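PDB 4IHC: D-galactonate dehydratase family member Dd703_0947 from Dickeya dadantii, which dehydrates D-mannonate and D-gluconate to 2-dehydro-3-deoxy-D-gluconate with low, magnesium-dependent activity, neither acid sugar apparently being its physiological substrate. Local coordinates for residues V174-G179 with I241-D246; L268-D273 with P293-E298; L229-R234 with E264-F269; T255-A260 with R284-Q289. One frame throughout, in Å; residues are numbered along the deposited sequence.

Interaction 1 (V174-G179 with I241-D246). With MG (magnesium ion), chain I.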
# COMPACT_ATOMS: atom_id res chain seq x y z
N VAL A 174 4.45 -25.44 -28.85
CA VAL A 174 4.92 -24.74 -30.03
C VAL A 174 4.72 -23.24 -29.83
O VAL A 174 3.78 -22.81 -29.20
CB VAL A 174 4.18 -25.23 -31.28
CG1 VAL A 174 4.42 -26.72 -31.48
CG2 VAL A 174 2.69 -24.93 -31.18
N ARG A 175 5.66 -22.45 -30.32
CA ARG A 175 5.54 -20.99 -30.34
C ARG A 175 5.02 -20.63 -31.73
O ARG A 175 5.62 -21.01 -32.71
CB ARG A 175 6.93 -20.38 -30.11
CG ARG A 175 7.09 -18.85 -30.12
CD ARG A 175 8.59 -18.60 -30.18
NE ARG A 175 9.07 -17.22 -30.08
CZ ARG A 175 9.45 -16.46 -31.10
NH1 ARG A 175 9.91 -15.23 -30.89
NH2 ARG A 175 9.37 -16.93 -32.35
N CYS A 176 3.91 -19.89 -31.81
CA CYS A 176 3.26 -19.54 -33.08
C CYS A 176 3.32 -18.06 -33.38
O CYS A 176 2.66 -17.25 -32.69
CB CYS A 176 1.77 -19.86 -32.98
SG CYS A 176 1.52 -21.44 -32.18
N GLN A 177 4.06 -17.71 -34.42
CA GLN A 177 4.13 -16.32 -34.89
C GLN A 177 3.69 -16.32 -36.33
O GLN A 177 4.14 -17.16 -37.11
CB GLN A 177 5.56 -15.78 -34.80
CG GLN A 177 6.25 -16.01 -33.48
CD GLN A 177 5.66 -15.17 -32.35
OE1 GLN A 177 5.39 -15.68 -31.26
NE2 GLN A 177 5.47 -13.86 -32.61
N MET A 178 2.83 -15.38 -36.69
CA MET A 178 2.46 -15.17 -38.08
C MET A 178 3.04 -13.84 -38.50
O MET A 178 2.78 -12.82 -37.85
CB MET A 178 0.93 -15.14 -38.23
CG MET A 178 0.43 -14.82 -39.63
SD MET A 178 -1.37 -15.03 -39.76
CE MET A 178 -1.99 -13.69 -38.72
N GLY A 179 3.82 -13.85 -39.58
CA GLY A 179 4.42 -12.63 -40.15
C GLY A 179 5.48 -11.98 -39.27
O GLY A 179 6.08 -12.63 -38.41
N ILE A 241 -2.79 -29.30 -27.88
CA ILE A 241 -1.52 -28.69 -28.18
C ILE A 241 -1.35 -27.42 -27.33
O ILE A 241 -2.31 -26.69 -27.08
CB ILE A 241 -1.44 -28.38 -29.70
CG1 ILE A 241 -0.07 -27.83 -30.07
CG2 ILE A 241 -2.52 -27.41 -30.12
CD1 ILE A 241 1.00 -28.89 -30.07
N GLU A 242 -0.13 -27.18 -26.85
CA GLU A 242 0.15 -26.01 -26.03
C GLU A 242 0.76 -24.94 -26.92
O GLU A 242 1.61 -25.25 -27.75
CB GLU A 242 1.12 -26.38 -24.92
CG GLU A 242 0.53 -27.37 -23.92
CD GLU A 242 -0.66 -26.82 -23.12
OE1 GLU A 242 -0.76 -25.59 -22.90
OE2 GLU A 242 -1.51 -27.64 -22.70
N PHE A 243 0.32 -23.69 -26.75
CA PHE A 243 0.70 -22.61 -27.67
C PHE A 243 1.40 -21.57 -26.89
O PHE A 243 0.96 -21.20 -25.82
CB PHE A 243 -0.52 -21.89 -28.28
CG PHE A 243 -1.26 -22.69 -29.31
CD1 PHE A 243 -0.65 -23.73 -29.98
CD2 PHE A 243 -2.56 -22.35 -29.65
CE1 PHE A 243 -1.32 -24.45 -30.96
CE2 PHE A 243 -3.25 -23.06 -30.62
CZ PHE A 243 -2.63 -24.12 -31.27
N ILE A 244 2.47 -21.04 -27.48
CA ILE A 244 3.19 -19.93 -26.90
C ILE A 244 3.21 -18.79 -27.93
O ILE A 244 3.44 -19.05 -29.09
CB ILE A 244 4.60 -20.38 -26.60
CG1 ILE A 244 4.61 -21.16 -25.27
CG2 ILE A 244 5.58 -19.21 -26.60
CD1 ILE A 244 5.88 -21.93 -25.04
N HIS A 245 2.96 -17.54 -27.52
CA HIS A 245 3.11 -16.42 -28.44
C HIS A 245 4.05 -15.39 -27.83
O HIS A 245 3.94 -15.08 -26.66
CB HIS A 245 1.76 -15.77 -28.74
CG HIS A 245 1.84 -14.65 -29.73
ND1 HIS A 245 2.15 -14.86 -31.07
CD2 HIS A 245 1.68 -13.31 -29.59
CE1 HIS A 245 2.18 -13.70 -31.70
NE2 HIS A 245 1.88 -12.74 -30.83
N ASP A 246 4.96 -14.87 -28.65
CA ASP A 246 5.95 -13.87 -28.24
C ASP A 246 5.61 -12.47 -28.76
O ASP A 246 5.73 -12.20 -29.95
CB ASP A 246 7.32 -14.27 -28.81
CG ASP A 246 8.49 -13.66 -28.04
OD1 ASP A 246 8.32 -12.60 -27.39
OD2 ASP A 246 9.61 -14.22 -28.12
MG MG I . 11.30 -13.97 -27.04
O HOH W 1 10.86 -12.11 -26.41
O HOH W 2 12.28 -13.33 -28.47

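Interaction 2 (L268-D273 with P293-E298). With MG (magnesium ion), chain I.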
# COMPACT_ATOMS: atom_id res chain seq x y z
N LEU A 268 -3.29 -19.85 -23.94
CA LEU A 268 -1.87 -19.98 -24.19
C LEU A 268 -1.16 -20.58 -23.00
O LEU A 268 -1.58 -20.41 -21.87
CB LEU A 268 -1.21 -18.63 -24.55
CG LEU A 268 -1.82 -17.79 -25.68
CD1 LEU A 268 -0.84 -16.74 -26.18
CD2 LEU A 268 -2.31 -18.62 -26.86
N PHE A 269 -0.07 -21.29 -23.28
CA PHE A 269 0.83 -21.76 -22.24
C PHE A 269 1.52 -20.54 -21.60
O PHE A 269 1.66 -20.46 -20.36
CB PHE A 269 1.85 -22.72 -22.84
CG PHE A 269 2.76 -23.33 -21.82
CD1 PHE A 269 2.34 -24.40 -21.05
CD2 PHE A 269 4.04 -22.83 -21.64
CE1 PHE A 269 3.19 -24.95 -20.10
CE2 PHE A 269 4.88 -23.37 -20.68
CZ PHE A 269 4.45 -24.45 -19.93
N TYR A 270 2.00 -19.64 -22.46
CA TYR A 270 2.32 -18.28 -22.02
C TYR A 270 2.43 -17.24 -23.12
O TYR A 270 2.80 -17.55 -24.24
CB TYR A 270 3.55 -18.24 -21.12
CG TYR A 270 4.90 -18.67 -21.67
CD1 TYR A 270 5.51 -18.03 -22.75
CD2 TYR A 270 5.64 -19.67 -21.01
CE1 TYR A 270 6.79 -18.42 -23.21
CE2 TYR A 270 6.90 -20.04 -21.45
CZ TYR A 270 7.48 -19.41 -22.55
OH TYR A 270 8.74 -19.80 -22.94
N LEU A 271 2.09 -16.01 -22.77
CA LEU A 271 2.31 -14.85 -23.60
C LEU A 271 3.63 -14.18 -23.16
O LEU A 271 3.76 -13.79 -22.00
CB LEU A 271 1.13 -13.89 -23.45
CG LEU A 271 1.14 -12.59 -24.29
CD1 LEU A 271 1.13 -12.91 -25.77
CD2 LEU A 271 -0.06 -11.72 -23.94
N GLU A 272 4.58 -14.05 -24.08
CA GLU A 272 5.94 -13.69 -23.74
C GLU A 272 6.27 -12.23 -24.03
O GLU A 272 5.85 -11.69 -25.06
CB GLU A 272 6.91 -14.60 -24.52
CG GLU A 272 8.35 -14.15 -24.47
CD GLU A 272 9.27 -15.11 -25.17
OE1 GLU A 272 8.87 -16.28 -25.36
OE2 GLU A 272 10.40 -14.70 -25.53
N ASP A 273 7.03 -11.61 -23.13
CA ASP A 273 7.49 -10.22 -23.31
C ASP A 273 6.38 -9.22 -23.74
O ASP A 273 6.52 -8.53 -24.73
CB ASP A 273 8.70 -10.17 -24.26
CG ASP A 273 10.01 -10.71 -23.59
OD1 ASP A 273 9.96 -11.18 -22.43
OD2 ASP A 273 11.08 -10.69 -24.25
N PRO A 293 -1.22 -16.57 -18.82
CA PRO A 293 0.09 -16.67 -18.17
C PRO A 293 1.11 -15.81 -18.92
O PRO A 293 1.08 -15.71 -20.16
CB PRO A 293 0.44 -18.16 -18.29
CG PRO A 293 -0.86 -18.85 -18.65
CD PRO A 293 -1.63 -17.84 -19.45
N ILE A 294 2.02 -15.20 -18.17
CA ILE A 294 2.99 -14.28 -18.72
C ILE A 294 4.39 -14.79 -18.49
O ILE A 294 4.69 -15.35 -17.44
CB ILE A 294 2.86 -12.91 -18.02
CG1 ILE A 294 1.43 -12.38 -18.18
CG2 ILE A 294 3.88 -11.92 -18.54
CD1 ILE A 294 1.00 -12.17 -19.63
N SER A 295 5.26 -14.59 -19.47
CA SER A 295 6.67 -14.84 -19.24
C SER A 295 7.45 -13.60 -19.62
O SER A 295 7.07 -12.86 -20.51
CB SER A 295 7.14 -16.03 -20.07
OG SER A 295 7.05 -15.74 -21.44
N MET A 296 8.56 -13.38 -18.93
CA MET A 296 9.39 -12.23 -19.15
C MET A 296 10.82 -12.66 -18.90
O MET A 296 11.08 -13.59 -18.13
CB MET A 296 9.05 -11.11 -18.15
CG MET A 296 7.73 -10.38 -18.41
SD MET A 296 7.91 -9.05 -19.64
CE MET A 296 9.29 -8.11 -18.98
N GLY A 297 11.75 -11.97 -19.54
CA GLY A 297 13.09 -12.00 -19.01
C GLY A 297 14.25 -12.30 -19.92
O GLY A 297 15.41 -12.21 -19.47
N GLU A 298 14.01 -12.65 -21.18
CA GLU A 298 15.17 -12.92 -22.02
C GLU A 298 16.11 -11.70 -22.08
O GLU A 298 17.33 -11.88 -22.11
CB GLU A 298 14.78 -13.42 -23.42
CG GLU A 298 14.28 -12.32 -24.31
CD GLU A 298 13.75 -12.86 -25.62
OE1 GLU A 298 13.08 -13.93 -25.62
OE2 GLU A 298 14.02 -12.22 -26.66
MG MG I . 11.30 -13.97 -27.04
O HOH W 3 12.57 -9.78 -21.65
O HOH W 4 11.68 -13.49 -22.76
O HOH W 1 10.86 -12.11 -26.41
O HOH W 2 12.28 -13.33 -28.47

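Interaction 3 (L229-R234 with E264-F269)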
# COMPACT_ATOMS: atom_id res chain seq x y z
N LEU A 229 -5.59 -15.13 -35.32
CA LEU A 229 -4.70 -16.26 -35.55
C LEU A 229 -4.95 -17.40 -34.58
O LEU A 229 -5.03 -18.57 -34.98
CB LEU A 229 -3.25 -15.80 -35.53
CG LEU A 229 -2.19 -16.86 -35.27
CD1 LEU A 229 -1.96 -17.73 -36.50
CD2 LEU A 229 -0.90 -16.22 -34.79
N PHE A 230 -5.11 -17.09 -33.31
CA PHE A 230 -5.31 -18.15 -32.33
C PHE A 230 -6.70 -18.76 -32.38
O PHE A 230 -6.86 -19.93 -32.07
CB PHE A 230 -4.91 -17.70 -30.94
CG PHE A 230 -3.44 -17.67 -30.79
CD1 PHE A 230 -2.73 -18.87 -30.73
CD2 PHE A 230 -2.74 -16.49 -30.86
CE1 PHE A 230 -1.35 -18.87 -30.66
CE2 PHE A 230 -1.36 -16.48 -30.80
CZ PHE A 230 -0.67 -17.67 -30.69
N GLU A 231 -7.68 -17.97 -32.80
CA GLU A 231 -9.02 -18.52 -32.99
C GLU A 231 -8.99 -19.56 -34.12
O GLU A 231 -9.63 -20.60 -34.05
CB GLU A 231 -10.03 -17.41 -33.30
CG GLU A 231 -11.47 -17.91 -33.34
CD GLU A 231 -12.41 -16.93 -34.01
OE1 GLU A 231 -13.34 -17.38 -34.72
OE2 GLU A 231 -12.23 -15.70 -33.84
N HIS A 232 -8.22 -19.29 -35.16
CA HIS A 232 -8.08 -20.24 -36.25
C HIS A 232 -7.34 -21.50 -35.76
O HIS A 232 -7.88 -22.62 -35.83
CB HIS A 232 -7.40 -19.59 -37.46
CG HIS A 232 -6.87 -20.56 -38.47
ND1 HIS A 232 -7.64 -21.08 -39.49
CD2 HIS A 232 -5.64 -21.10 -38.63
CE1 HIS A 232 -6.91 -21.90 -40.22
NE2 HIS A 232 -5.69 -21.93 -39.72
N LEU A 233 -6.14 -21.33 -35.21
CA LEU A 233 -5.40 -22.48 -34.71
C LEU A 233 -6.26 -23.37 -33.80
O LEU A 233 -6.28 -24.59 -33.97
CB LEU A 233 -4.10 -22.05 -34.00
CG LEU A 233 -3.11 -21.27 -34.87
CD1 LEU A 233 -1.94 -20.74 -34.06
CD2 LEU A 233 -2.65 -22.11 -36.05
N ARG A 234 -6.96 -22.79 -32.83
CA ARG A 234 -7.71 -23.62 -31.89
C ARG A 234 -8.86 -24.36 -32.59
O ARG A 234 -9.14 -25.53 -32.28
CB ARG A 234 -8.23 -22.81 -30.69
CG ARG A 234 -7.15 -22.35 -29.73
CD ARG A 234 -6.39 -23.54 -29.16
NE ARG A 234 -5.57 -23.18 -28.01
CZ ARG A 234 -4.63 -23.97 -27.51
NH1 ARG A 234 -4.36 -25.13 -28.08
NH2 ARG A 234 -3.94 -23.59 -26.45
N GLU A 264 -7.40 -14.84 -23.71
CA GLU A 264 -7.67 -15.73 -22.57
C GLU A 264 -8.39 -17.04 -22.92
O GLU A 264 -8.02 -18.11 -22.41
CB GLU A 264 -8.43 -14.98 -21.47
CG GLU A 264 -7.51 -14.05 -20.70
CD GLU A 264 -8.22 -13.16 -19.70
OE1 GLU A 264 -9.48 -13.13 -19.66
OE2 GLU A 264 -7.50 -12.47 -18.94
N PRO A 265 -9.42 -16.95 -23.76
CA PRO A 265 -10.19 -18.12 -24.23
C PRO A 265 -9.35 -19.16 -24.98
O PRO A 265 -9.68 -20.34 -24.95
CB PRO A 265 -11.22 -17.51 -25.21
CG PRO A 265 -11.30 -16.05 -24.83
CD PRO A 265 -9.92 -15.69 -24.34
N TYR A 266 -8.29 -18.71 -25.67
CA TYR A 266 -7.40 -19.62 -26.44
C TYR A 266 -6.37 -20.34 -25.56
O TYR A 266 -5.72 -21.26 -26.00
CB TYR A 266 -6.72 -18.88 -27.62
CG TYR A 266 -7.75 -18.10 -28.38
CD1 TYR A 266 -8.86 -18.75 -28.91
CD2 TYR A 266 -7.68 -16.71 -28.50
CE1 TYR A 266 -9.85 -18.05 -29.57
CE2 TYR A 266 -8.67 -16.00 -29.18
CZ TYR A 266 -9.75 -16.69 -29.71
OH TYR A 266 -10.75 -16.04 -30.37
N GLN A 267 -6.27 -19.92 -24.30
CA GLN A 267 -5.50 -20.63 -23.30
C GLN A 267 -4.04 -20.91 -23.70
O GLN A 267 -3.61 -22.07 -23.76
CB GLN A 267 -6.23 -21.91 -22.88
CG GLN A 267 -7.52 -21.54 -22.13
CD GLN A 267 -8.38 -22.73 -21.80
OE1 GLN A 267 -8.30 -23.28 -20.71
NE2 GLN A 267 -9.23 -23.12 -22.74
N LEU A 268 -3.29 -19.85 -23.94
CA LEU A 268 -1.87 -19.98 -24.19
C LEU A 268 -1.16 -20.58 -23.00
O LEU A 268 -1.58 -20.41 -21.87
CB LEU A 268 -1.21 -18.63 -24.55
CG LEU A 268 -1.82 -17.79 -25.68
CD1 LEU A 268 -0.84 -16.74 -26.18
CD2 LEU A 268 -2.31 -18.62 -26.86
N PHE A 269 -0.07 -21.29 -23.28
CA PHE A 269 0.83 -21.76 -22.24
C PHE A 269 1.52 -20.54 -21.60
O PHE A 269 1.66 -20.46 -20.36
CB PHE A 269 1.85 -22.72 -22.84
CG PHE A 269 2.76 -23.33 -21.82
CD1 PHE A 269 2.34 -24.40 -21.05
CD2 PHE A 269 4.04 -22.83 -21.64
CE1 PHE A 269 3.19 -24.95 -20.10
CE2 PHE A 269 4.88 -23.37 -20.68
CZ PHE A 269 4.45 -24.45 -19.93
O HOH W 5 -1.65 -23.71 -24.79

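Interaction 4 (T255-A260 with R284-Q289)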
# COMPACT_ATOMS: atom_id res chain seq x y z
N THR A 255 -1.95 -1.75 -25.06
CA THR A 255 -2.25 -2.65 -26.17
C THR A 255 -1.97 -4.11 -25.76
O THR A 255 -2.75 -5.01 -26.08
CB THR A 255 -1.39 -2.30 -27.40
OG1 THR A 255 -1.66 -0.95 -27.79
CG2 THR A 255 -1.69 -3.23 -28.56
N ALA A 256 -0.84 -4.35 -25.08
CA ALA A 256 -0.46 -5.71 -24.65
C ALA A 256 -1.42 -6.25 -23.60
O ALA A 256 -1.73 -7.45 -23.59
CB ALA A 256 0.96 -5.72 -24.09
N ILE A 257 -1.88 -5.38 -22.71
CA ILE A 257 -2.89 -5.76 -21.74
C ILE A 257 -4.20 -6.18 -22.42
O ILE A 257 -4.82 -7.18 -22.08
CB ILE A 257 -3.19 -4.60 -20.77
CG1 ILE A 257 -1.91 -4.28 -19.97
CG2 ILE A 257 -4.36 -4.97 -19.85
CD1 ILE A 257 -2.11 -3.19 -18.94
N GLN A 258 -4.61 -5.41 -23.41
CA GLN A 258 -5.80 -5.77 -24.19
C GLN A 258 -5.58 -7.12 -24.85
O GLN A 258 -6.44 -8.01 -24.79
CB GLN A 258 -6.09 -4.70 -25.25
CG GLN A 258 -7.43 -4.86 -25.94
CD GLN A 258 -8.58 -4.89 -24.95
OE1 GLN A 258 -9.03 -3.84 -24.47
NE2 GLN A 258 -9.07 -6.08 -24.63
N LEU A 259 -4.43 -7.28 -25.50
CA LEU A 259 -4.07 -8.54 -26.14
C LEU A 259 -4.15 -9.74 -25.17
O LEU A 259 -4.78 -10.76 -25.47
CB LEU A 259 -2.67 -8.44 -26.77
CG LEU A 259 -2.30 -9.52 -27.78
CD1 LEU A 259 -3.38 -9.67 -28.84
CD2 LEU A 259 -0.96 -9.20 -28.43
N ALA A 260 -3.51 -9.61 -24.01
CA ALA A 260 -3.57 -10.64 -22.98
C ALA A 260 -5.03 -10.97 -22.61
O ALA A 260 -5.42 -12.12 -22.53
CB ALA A 260 -2.78 -10.21 -21.75
N ARG A 284 1.99 -4.42 -13.22
CA ARG A 284 1.07 -4.36 -12.10
C ARG A 284 -0.34 -4.21 -12.63
O ARG A 284 -1.26 -4.89 -12.17
CB ARG A 284 1.39 -3.22 -11.15
CG ARG A 284 2.70 -3.43 -10.41
CD ARG A 284 3.03 -2.31 -9.44
NE ARG A 284 4.30 -2.58 -8.78
CZ ARG A 284 4.49 -3.56 -7.89
NH1 ARG A 284 3.47 -4.36 -7.57
NH2 ARG A 284 5.68 -3.75 -7.34
N MET A 285 -0.51 -3.35 -13.63
CA MET A 285 -1.85 -3.14 -14.18
C MET A 285 -2.32 -4.36 -14.98
O MET A 285 -3.45 -4.79 -14.88
CB MET A 285 -1.88 -1.85 -15.03
CG MET A 285 -3.20 -1.64 -15.80
SD MET A 285 -3.19 -0.21 -16.96
CE MET A 285 -4.88 -0.34 -17.56
N LEU A 286 -1.43 -4.96 -15.76
CA LEU A 286 -1.84 -6.08 -16.59
C LEU A 286 -2.30 -7.25 -15.69
O LEU A 286 -3.28 -7.94 -16.02
CB LEU A 286 -0.71 -6.48 -17.58
CG LEU A 286 -0.82 -7.73 -18.45
CD1 LEU A 286 0.20 -7.71 -19.59
CD2 LEU A 286 -0.63 -9.00 -17.62
N ARG A 287 -1.65 -7.44 -14.55
CA ARG A 287 -1.95 -8.63 -13.69
C ARG A 287 -3.18 -8.44 -12.80
O ARG A 287 -3.67 -9.38 -12.15
CB ARG A 287 -0.72 -9.03 -12.87
CG ARG A 287 0.47 -9.41 -13.76
CD ARG A 287 0.22 -10.77 -14.35
NE ARG A 287 0.66 -11.78 -13.40
CZ ARG A 287 0.81 -13.06 -13.69
NH1 ARG A 287 0.43 -13.52 -14.88
NH2 ARG A 287 1.30 -13.90 -12.77
N GLN A 288 -3.70 -7.23 -12.78
CA GLN A 288 -4.97 -6.97 -12.10
C GLN A 288 -6.15 -7.37 -12.99
O GLN A 288 -7.28 -7.55 -12.52
CB GLN A 288 -5.07 -5.48 -11.73
CG GLN A 288 -4.06 -5.05 -10.67
CD GLN A 288 -4.21 -3.60 -10.25
OE1 GLN A 288 -3.32 -2.79 -10.46
NE2 GLN A 288 -5.35 -3.26 -9.67
N GLN A 289 -5.89 -7.52 -14.28
CA GLN A 289 -6.98 -7.69 -15.26
C GLN A 289 -6.92 -8.98 -16.06
O GLN A 289 -7.95 -9.45 -16.54
CB GLN A 289 -6.96 -6.54 -16.27
CG GLN A 289 -7.31 -5.17 -15.72
CD GLN A 289 -7.42 -4.12 -16.82
OE1 GLN A 289 -7.81 -4.43 -17.94
NE2 GLN A 289 -7.04 -2.88 -16.52

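Interaction 1 (V174-G179 with I241-D246)
Arg175 runs alongside strand 242-246 and ends on Asp246, a magnesium ligand. Its CB and CG pass the methyl CG2 of Ile244, with CG at 3.8 Å, the two side chains roughly perpendicular. The chain stays extended from CG to NE, and with CG anti to the backbone N (chi1 178°) it is carried along the sheet to the metal site. NE and CZ pass within van der Waals reach of Asp246 CB, and NH1 closes a salt bridge with Asp246 OD2 at 3.0 Å. That oxygen lies in the guanidinium plane but is approached from above the carboxylate plane, the two planes standing 87° apart. OD2 also binds magnesium at 2.0 Å, while Asp246 OD1 accepts a hydrogen bond from a water ligand of the metal.

Gln177 bends at chi2 (-70°) to lay its amide almost parallel to the His245 ring. OE1 takes the N-H of Asp246 at 2.8 Å on a lone pair, and NE2 donates to Asp246 O, which also bonds Tyr181. His245 ND1 gives its hydrogen to Cys176 O at 2.9 Å, in the ring plane, and NE2 is bonded to Tyr222. On the sheet face turned to helices 156-168 and 219-237, Cys176 SG approaches the Phe243 ring obliquely, a sulfur-aromatic contact, and Val174 CG2 meets the ring edge. Parallel strands bringing an acidic metal ligand to their C-terminal ends are typical of the enolase-superfamily barrel.

Interaction 2 (L268-D273 with P293-E298)
Pro293 and Leu271 begin the pairing of two parallel strands in a beta-alpha-beta unit of the enolase-type barrel, with helix 283-289 making the crossover. Three backbone bonds hold the strands: Leu271 N to Pro293 O, Ser295 N to Leu271 O and Asp273 N to Ser295 O. The pyrrolidine of Pro293 packs by CB and CG on the carbonyl oxygen of Phe269.

Apolar and aromatic contacts divide between the sheet faces. On one, Leu271 CB meets Ile294 CD1; beside the other, Ser295 lies over a face of the Tyr270 ring, its CB 3.8 Å from the centroid in a CH-pi contact. Chi1 of 65° sets Ser295 OG between its backbone N and carbonyl carbon, over the rim of that ring, where this buried hydroxyl oxygen has no hydrogen-bonding partner in the model.

Metal coordination joins the strand ends. Glu272 OE2 binds magnesium at 1.9 Å and Glu298 OE1 at 2.3 Å, both from extended chains. The shared cation probably offsets the repulsion between these oxygens, which lie 2.8 Å apart; Asp246 supplies the third carboxylate, and Arg319 bonds to Glu272 OE2.

Water links the remaining acid to the site. Asp273 OD2 accepts a 2.6 Å hydrogen bond from one metal-bound water, while Glu298 OE2 accepts one from the other at 2.7 Å.

Interaction 3 (L229-R234 with E264-F269)
The carbonyl oxygen of Tyr266 is gripped side-on by two nitrogens of Arg234, NE at 2.8 Å and NH2 at 3.0 Å. The oxygen lies at the guanidinium edge, 9° out of its plane. NE comes in the carbonyl plane on a lone pair, whereas NH2 stands nearly in line with the C=O bond. NH2 also makes a weak bond to Gln267 O, and a water bridges the same two groups, donating to Gln267 O at 2.8 Å and accepting a weak bond from Arg234 NH2. A bend at chi2 (-59°) directs the Arg234 chain to the end of the 3-10 segment 264-266, where these bonds pin the guanidinium.

The Tyr266 ring lies against the helix backbone, with Phe230 C and Glu231 N above one face, toward its rim. Phe230 CB touches Tyr266 CD2 at 3.8 Å, and at the far end of the ring the phenol oxygen OH rests 3.3 Å from Glu231 CB. Leu268 then reaches the Phe230 ring with CD2, a CH-pi contact over the face with the methyl 4.0 Å from the centroid.

The contact joins helix 219-237 to the loop leading from helix 253-263 into strand 270-272. Toward the barrel strands, Arg234 NH1 bonds to the carbonyls of Gly238 and Ile241, and its guanidinium makes a cation-pi contact with Phe243 on strand 242-246; Phe230 meets the His245 ring of the same strand.

Interaction 4 (T255-A260 with R284-Q289)
Ile257 and Leu286 lie alongside one another with their chains running in opposing senses, each reaching toward the other's helix. Their tightest point is Ile257 CG1 to Leu286 CB at 3.5 Å, closer than carbon atoms usually pack. CG1 of the isoleucine is anti to its carbonyl carbon (chi1 -63°), which carries the longer branch, fully extended, in between the two helices. At its end CD1 runs into Met285, whose extended chain lies broadside across it, and the methyl touches both CG and SD at 3.7 Å. The other branch, CG2, faces Gln289 OE1 at 4.0 Å, an oxygen already hydrogen-bonded to Lys261.

The two helices are consecutive outer helices of the beta/alpha barrel, separated in the chain by strand 270-272. Their short segments run nearly parallel, 21° apart, with axes 9.7 Å from each other at closest approach, and no hydrogen bond crosses between them.

On the side nearer the barrel strands, Leu286 also meets Ala260, its CD1 lying 4.4 Å from the alanine CB, and its side chain touches Ile294 of strand 294-296. At another boundary, Gln289 NE2 donates to the carbonyls of Ser290 and Arg287 of a neighbouring subunit, and Met285 packs on that same Arg287 of the neighbouring subunit.

Overall arrangement
All four contacts belong to the enolase C-terminal-like barrel domain. Interactions 1 and 2, with centres about 11 Å apart, share one sheet, where strands 242-246 and 270-272 are neighbours, and converge on the same magnesium ion and two water ligands. The centre of interaction 3 is about 9 Å from that of interaction 1, and its loop, sharing Leu268 and Phe269, runs into a strand of interaction 2. Interaction 4, in the outer helical layer, is centre to centre about 12 Å from interaction 2 and about 19 Å from interaction 1. Interaction 1 closes before 2 and 4 open; segments of 1 and 3, 2 and 4, and 3 and 4 alternate. From helix 219-237 to strand 294-296, helix and strand alternate, bringing the metal ligands together while the helices pack outside.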